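Local atomic coordinates of salicylate 5-hydroxylase, large oxygenase component (Ralstonia sp., PDB entry 7C8Z), a protein that catalyses, as the oxygenase component of a multicomponent system, the 5-hydroxylation of salicylate to gentisate, using a mononuclear iron and a [2Fe-2S] cluster. Residues A[237-242]-A[272-277]; A[265-270]-A[426-431]. All coordinates share one frame; numbering follows the deposited sequence.

Contact 1: A[237-242]-A[272-277]; sequences NIKDPY and RHAAMI
Polar contact between 237-242 and 272-277 rests on one charged hydrogen bond: Lys239 NZ donates a hydrogen bond to Arg272 O at 2.8 Å. The C=O...N angle is 138°, and the nitrogen stands 35° out of the carbonyl plane, above it. The lysine chain runs extended until a last bend (chi4 -51°) turns NZ to this oxygen, 3.5 Å from Ala274 CB. Thr325 OG1 is a further partner of the same ammonium group.

Van der Waals contact comes from Met276, which reaches from the strand to the turn after helix 232-238. Its SD lies 3.2 Å from Ile238 O and 3.9 Å from Pro241 CB, so the thioether meets both the backbone O of Ile238 at the end of the helix and the flank of the proline. CG sits beside the backbone N, and the extended chi2 carries the sulfur on toward the turn.

Asp240 points away from the strand; its OD2 forms a salt bridge with Arg113 and a hydrogen bond with His133 NE2, both of the second subunit and in that subunit's cluster pocket, while its backbone O accepts from iron-binding His243. The turn thus lies over strand 274-278, with strand 321-326 touching Ile238 and helix 427-440 touching Lys239, Ala274 and Met276.

Contact 2: A[265-270]-A[426-431]; sequences LKMDAK and ETLIRG
Strand-to-helix apolar packing joins strand 263-267, outermost within this chain in the catalytic domain's antiparallel sheet, to the first turn of helix 427-440. The axes of 265-267 and 427-431 run almost parallel, 13° apart, and approach to 9.7 Å; 264 Å² is buried in all, mainly through carbon and sulfur contacts.

Leu428 carries the packing. Its CB does not point straight at the strand, but CD2 swings in between two strand residues whose side chains share one side of the strand: Met267 CG at 3.4 Å and Leu265 CD1 at 3.5 Å. The thioether of Met267 continues alongside, its SD 3.6 Å from Leu428 CD2; a bend at chi3 (-66°) then carries CE to 3.9 Å from Thr427 OG1.

Thr427 divides its labour between two branches. The methyl CG2 meets Leu265 CD1 at 3.5 Å, while OG1, anti to the backbone N (chi1 180°), receives a hydrogen bond from Gly418 N and bonds to Glu416 O. One turn on, Gly431 brings bare backbone near the sulfur, with its CA 4.5 Å from Met267 SD.

Lys266, pointing away from the helix, bonds to Tyr207 of helix 196-211. The strand therefore lies between helices 427-440 and 196-211, while Met267 and Leu428 also touch Ala274 on neighbouring strand 274-278.

Overall arrangement
Contacts 1 and 2 have centres 8 Å apart and share adjacent strands of the catalytic sheet: Ala275 N lies 2.9 Å from Lys266 O, a probable hydrogen bond, and His273 N lies 3.0 Å from Asp268 OD1. Leu428 CB lies 3.4 Å from Lys239 O, so the helix of contact 2 also packs on the turn of contact 1, above the same sheet. Contact 1 is nearer the iron, whose ligands are His243, His248 and Asp389: the Ile238 side chain is about 5 Å from the metal, that of Leu428 about 12 Å. Both reach the second subunit, where Arg113 pairs with Asp240 and Glu426 beside its Rieske cluster, consistent with intersubunit electron transfer as in related oxygenases.

Contact 1: A[237-242]-A[272-277]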
loop_
_atom_site.group_PDB
_atom_site.type_symbol
_atom_site.label_atom_id
_atom_site.label_comp_id
_atom_site.label_asym_id
_atom_site.label_seq_id
_atom_site.Cartn_x
_atom_site.Cartn_y
_atom_site.Cartn_z
ATOM N N ASN A 237 -15.434 -22.335 7.306
ATOM C CA ASN A 237 -16.588 -21.525 7.680
ATOM C C ASN A 237 -17.875 -22.097 7.105
ATOM O O ASN A 237 -18.933 -22.000 7.738
ATOM C CB ASN A 237 -16.388 -20.077 7.226
ATOM C CG ASN A 237 -17.442 -19.140 7.785
ATOM O OD1 ASN A 237 -17.343 -18.682 8.923
ATOM N ND2 ASN A 237 -18.458 -18.850 6.988
ATOM N N ILE A 238 -17.802 -22.736 5.936
ATOM C CA ILE A 238 -18.980 -23.366 5.359
ATOM C C ILE A 238 -19.023 -24.854 5.667
ATOM O O ILE A 238 -19.970 -25.547 5.269
ATOM C CB ILE A 238 -19.059 -23.081 3.846
ATOM C CG1 ILE A 238 -18.739 -21.612 3.594
ATOM C CG2 ILE A 238 -20.454 -23.351 3.295
ATOM C CD1 ILE A 238 -19.738 -20.667 4.240
ATOM N N LYS A 239 -18.030 -25.361 6.396
ATOM C CA LYS A 239 -18.111 -26.647 7.069
ATOM C C LYS A 239 -18.387 -26.486 8.564
ATOM O O LYS A 239 -18.247 -27.449 9.323
ATOM C CB LYS A 239 -16.820 -27.438 6.838
ATOM C CG LYS A 239 -16.538 -27.751 5.373
ATOM C CD LYS A 239 -15.118 -28.260 5.162
ATOM C CE LYS A 239 -14.830 -28.537 3.690
ATOM N NZ LYS A 239 -15.854 -29.408 3.034
ATOM N N ASP A 240 -18.792 -25.288 8.993
ATOM C CA ASP A 240 -19.066 -24.974 10.393
ATOM C C ASP A 240 -20.573 -24.840 10.572
ATOM O O ASP A 240 -21.149 -23.799 10.223
ATOM C CB ASP A 240 -18.358 -23.673 10.785
ATOM C CG ASP A 240 -18.361 -23.419 12.280
ATOM O OD1 ASP A 240 -19.202 -23.996 13.001
ATOM O OD2 ASP A 240 -17.517 -22.619 12.736
ATOM N N PRO A 241 -21.247 -25.834 11.136
ATOM C CA PRO A 241 -22.716 -25.834 11.117
ATOM C C PRO A 241 -23.376 -25.114 12.284
ATOM O O PRO A 241 -24.545 -24.731 12.179
ATOM C CB PRO A 241 -23.065 -27.331 11.130
ATOM C CG PRO A 241 -21.777 -28.067 11.476
ATOM C CD PRO A 241 -20.706 -27.053 11.752
ATOM N N TYR A 242 -22.678 -24.940 13.403
ATOM C CA TYR A 242 -23.310 -24.390 14.593
ATOM C C TYR A 242 -22.890 -22.961 14.908
ATOM O O TYR A 242 -23.397 -22.379 15.871
ATOM C CB TYR A 242 -23.051 -25.304 15.796
ATOM C CG TYR A 242 -21.749 -25.091 16.535
ATOM C CD1 TYR A 242 -20.524 -25.307 15.918
ATOM C CD2 TYR A 242 -21.752 -24.714 17.874
ATOM C CE1 TYR A 242 -19.336 -25.134 16.613
ATOM C CE2 TYR A 242 -20.578 -24.537 18.574
ATOM C CZ TYR A 242 -19.373 -24.746 17.943
ATOM O OH TYR A 242 -18.211 -24.566 18.658
ATOM N N ARG A 272 -13.524 -34.522 2.033
ATOM C CA ARG A 272 -13.097 -33.233 1.507
ATOM C C ARG A 272 -14.278 -32.342 1.135
ATOM O O ARG A 272 -14.288 -31.151 1.464
ATOM C CB ARG A 272 -12.179 -33.443 0.297
ATOM C CG ARG A 272 -12.747 -34.396 -0.735
ATOM C CD ARG A 272 -11.702 -34.855 -1.726
ATOM N NE ARG A 272 -12.318 -35.592 -2.824
ATOM C CZ ARG A 272 -11.637 -36.191 -3.791
ATOM N NH1 ARG A 272 -10.311 -36.141 -3.792
ATOM N NH2 ARG A 272 -12.280 -36.837 -4.755
ATOM N N HIS A 273 -15.267 -32.890 0.437
ATOM C CA HIS A 273 -16.450 -32.130 0.067
ATOM C C HIS A 273 -17.533 -32.338 1.112
ATOM O O HIS A 273 -17.578 -33.370 1.785
ATOM C CB HIS A 273 -16.963 -32.547 -1.313
ATOM C CG HIS A 273 -15.883 -32.782 -2.322
ATOM N ND1 HIS A 273 -14.706 -32.064 -2.339
ATOM C CD2 HIS A 273 -15.805 -33.658 -3.351
ATOM C CE1 HIS A 273 -13.951 -32.487 -3.337
ATOM N NE2 HIS A 273 -14.594 -33.454 -3.966
ATOM N N ALA A 274 -18.426 -31.358 1.234
ATOM C CA ALA A 274 -19.453 -31.475 2.263
ATOM C C ALA A 274 -20.723 -30.763 1.826
ATOM O O ALA A 274 -20.712 -29.916 0.932
ATOM C CB ALA A 274 -18.973 -30.919 3.609
ATOM N N ALA A 275 -21.827 -31.140 2.463
ATOM C CA ALA A 275 -23.118 -30.508 2.230
ATOM C C ALA A 275 -23.818 -30.352 3.568
ATOM O O ALA A 275 -23.996 -31.335 4.293
ATOM C CB ALA A 275 -23.979 -31.331 1.263
ATOM N N MET A 276 -24.208 -29.124 3.896
ATOM C CA MET A 276 -24.985 -28.831 5.093
ATOM C C MET A 276 -26.412 -28.554 4.647
ATOM O O MET A 276 -26.654 -27.598 3.901
ATOM C CB MET A 276 -24.394 -27.648 5.863
ATOM C CG MET A 276 -22.977 -27.915 6.373
ATOM S SD MET A 276 -22.192 -26.620 7.366
ATOM C CE MET A 276 -23.287 -25.228 7.089
ATOM N N ILE A 277 -27.346 -29.392 5.100
ATOM C CA ILE A 277 -28.730 -29.409 4.644
ATOM C C ILE A 277 -29.613 -29.081 5.832
ATOM O O ILE A 277 -29.411 -29.632 6.919
ATOM C CB ILE A 277 -29.106 -30.796 4.082
ATOM C CG1 ILE A 277 -28.115 -31.251 3.007
ATOM C CG2 ILE A 277 -30.537 -30.820 3.586
ATOM C CD1 ILE A 277 -27.175 -32.335 3.486
#

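Contact 2: A[265-270]-A[426-431]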
loop_
_atom_site.group_PDB
_atom_site.type_symbol
_atom_site.label_atom_id
_atom_site.label_comp_id
_atom_site.label_asym_id
_atom_site.label_seq_id
_atom_site.Cartn_x
_atom_site.Cartn_y
_atom_site.Cartn_z
ATOM N N LEU A 265 -25.918 -33.099 7.910
ATOM C CA LEU A 265 -24.714 -32.713 7.189
ATOM C C LEU A 265 -24.013 -33.972 6.695
ATOM O O LEU A 265 -23.832 -34.928 7.458
ATOM C CB LEU A 265 -23.802 -31.838 8.054
ATOM C CG LEU A 265 -23.445 -32.327 9.444
ATOM C CD1 LEU A 265 -22.071 -32.931 9.391
ATOM C CD2 LEU A 265 -23.499 -31.193 10.447
ATOM N N LYS A 266 -23.645 -33.977 5.417
ATOM C CA LYS A 266 -23.054 -35.135 4.764
ATOM C C LYS A 266 -21.716 -34.781 4.129
ATOM O O LYS A 266 -21.415 -33.615 3.864
ATOM C CB LYS A 266 -24.000 -35.698 3.698
ATOM C CG LYS A 266 -25.322 -36.200 4.257
ATOM C CD LYS A 266 -26.465 -35.854 3.325
ATOM C CE LYS A 266 -27.718 -36.639 3.651
ATOM N NZ LYS A 266 -28.285 -37.235 2.412
ATOM N N MET A 267 -20.908 -35.815 3.895
ATOM C CA MET A 267 -19.570 -35.680 3.337
ATOM C C MET A 267 -19.379 -36.732 2.255
ATOM O O MET A 267 -20.140 -37.699 2.160
ATOM C CB MET A 267 -18.478 -35.857 4.400
ATOM C CG MET A 267 -18.071 -34.596 5.114
ATOM S SD MET A 267 -16.910 -34.913 6.467
ATOM C CE MET A 267 -17.937 -35.861 7.584
ATOM N N ASP A 268 -18.351 -36.541 1.434
ATOM C CA ASP A 268 -17.982 -37.557 0.466
ATOM C C ASP A 268 -17.028 -38.554 1.122
ATOM O O ASP A 268 -16.699 -38.450 2.305
ATOM C CB ASP A 268 -17.392 -36.919 -0.795
ATOM C CG ASP A 268 -15.953 -36.464 -0.617
ATOM O OD1 ASP A 268 -15.626 -35.901 0.448
ATOM O OD2 ASP A 268 -15.152 -36.650 -1.561
ATOM N N ALA A 269 -16.560 -39.523 0.333
ATOM C CA ALA A 269 -15.788 -40.628 0.893
ATOM C C ALA A 269 -14.513 -40.134 1.563
ATOM O O ALA A 269 -14.122 -40.642 2.619
ATOM C CB ALA A 269 -15.464 -41.649 -0.197
ATOM N N LYS A 270 -13.859 -39.139 0.977
ATOM C CA LYS A 270 -12.562 -38.684 1.456
ATOM C C LYS A 270 -12.659 -37.505 2.421
ATOM O O LYS A 270 -11.624 -36.935 2.784
ATOM C CB LYS A 270 -11.673 -38.305 0.267
ATOM C CG LYS A 270 -11.389 -39.456 -0.689
ATOM C CD LYS A 270 -9.992 -39.346 -1.282
ATOM C CE LYS A 270 -8.954 -40.034 -0.402
ATOM N NZ LYS A 270 -7.559 -39.750 -0.849
ATOM N N GLU A 426 -18.381 -30.366 14.888
ATOM C CA GLU A 426 -17.336 -29.852 14.015
ATOM C C GLU A 426 -16.755 -30.949 13.129
ATOM O O GLU A 426 -15.594 -30.869 12.714
ATOM C CB GLU A 426 -16.246 -29.170 14.844
ATOM C CG GLU A 426 -16.751 -27.945 15.584
ATOM C CD GLU A 426 -15.671 -27.243 16.379
ATOM O OE1 GLU A 426 -15.107 -26.256 15.863
ATOM O OE2 GLU A 426 -15.391 -27.672 17.518
ATOM N N THR A 427 -17.565 -31.961 12.809
ATOM C CA THR A 427 -17.051 -33.143 12.127
ATOM C C THR A 427 -16.609 -32.838 10.702
ATOM O O THR A 427 -15.705 -33.503 10.187
ATOM C CB THR A 427 -18.104 -34.255 12.134
ATOM O OG1 THR A 427 -17.596 -35.412 11.456
ATOM C CG2 THR A 427 -19.379 -33.792 11.459
ATOM N N LEU A 428 -17.216 -31.843 10.050
ATOM C CA LEU A 428 -16.799 -31.517 8.690
ATOM C C LEU A 428 -15.391 -30.938 8.669
ATOM O O LEU A 428 -14.599 -31.245 7.771
ATOM C CB LEU A 428 -17.786 -30.541 8.053
ATOM C CG LEU A 428 -19.243 -30.981 7.954
ATOM C CD1 LEU A 428 -20.053 -29.989 7.137
ATOM C CD2 LEU A 428 -19.322 -32.358 7.345
ATOM N N ILE A 429 -15.047 -30.132 9.670
ATOM C CA ILE A 429 -13.694 -29.597 9.753
ATOM C C ILE A 429 -12.706 -30.698 10.119
ATOM O O ILE A 429 -11.582 -30.742 9.600
ATOM C CB ILE A 429 -13.654 -28.428 10.753
ATOM C CG1 ILE A 429 -14.776 -27.438 10.433
ATOM C CG2 ILE A 429 -12.298 -27.741 10.714
ATOM C CD1 ILE A 429 -14.858 -26.266 11.381
ATOM N N ARG A 430 -13.104 -31.600 11.016
ATOM C CA ARG A 430 -12.234 -32.715 11.373
ATOM C C ARG A 430 -11.965 -33.604 10.165
ATOM O O ARG A 430 -10.836 -34.066 9.962
ATOM C CB ARG A 430 -12.854 -33.514 12.521
ATOM C CG ARG A 430 -12.717 -32.805 13.860
ATOM C CD ARG A 430 -13.240 -33.610 15.044
ATOM N NE ARG A 430 -14.560 -34.192 14.832
ATOM C CZ ARG A 430 -15.671 -33.708 15.376
ATOM N NH1 ARG A 430 -15.616 -32.625 16.141
ATOM N NH2 ARG A 430 -16.835 -34.298 15.150
ATOM N N GLY A 431 -12.981 -33.829 9.332
ATOM C CA GLY A 431 -12.763 -34.590 8.116
ATOM C C GLY A 431 -11.915 -33.841 7.109
ATOM O O GLY A 431 -11.046 -34.428 6.451
#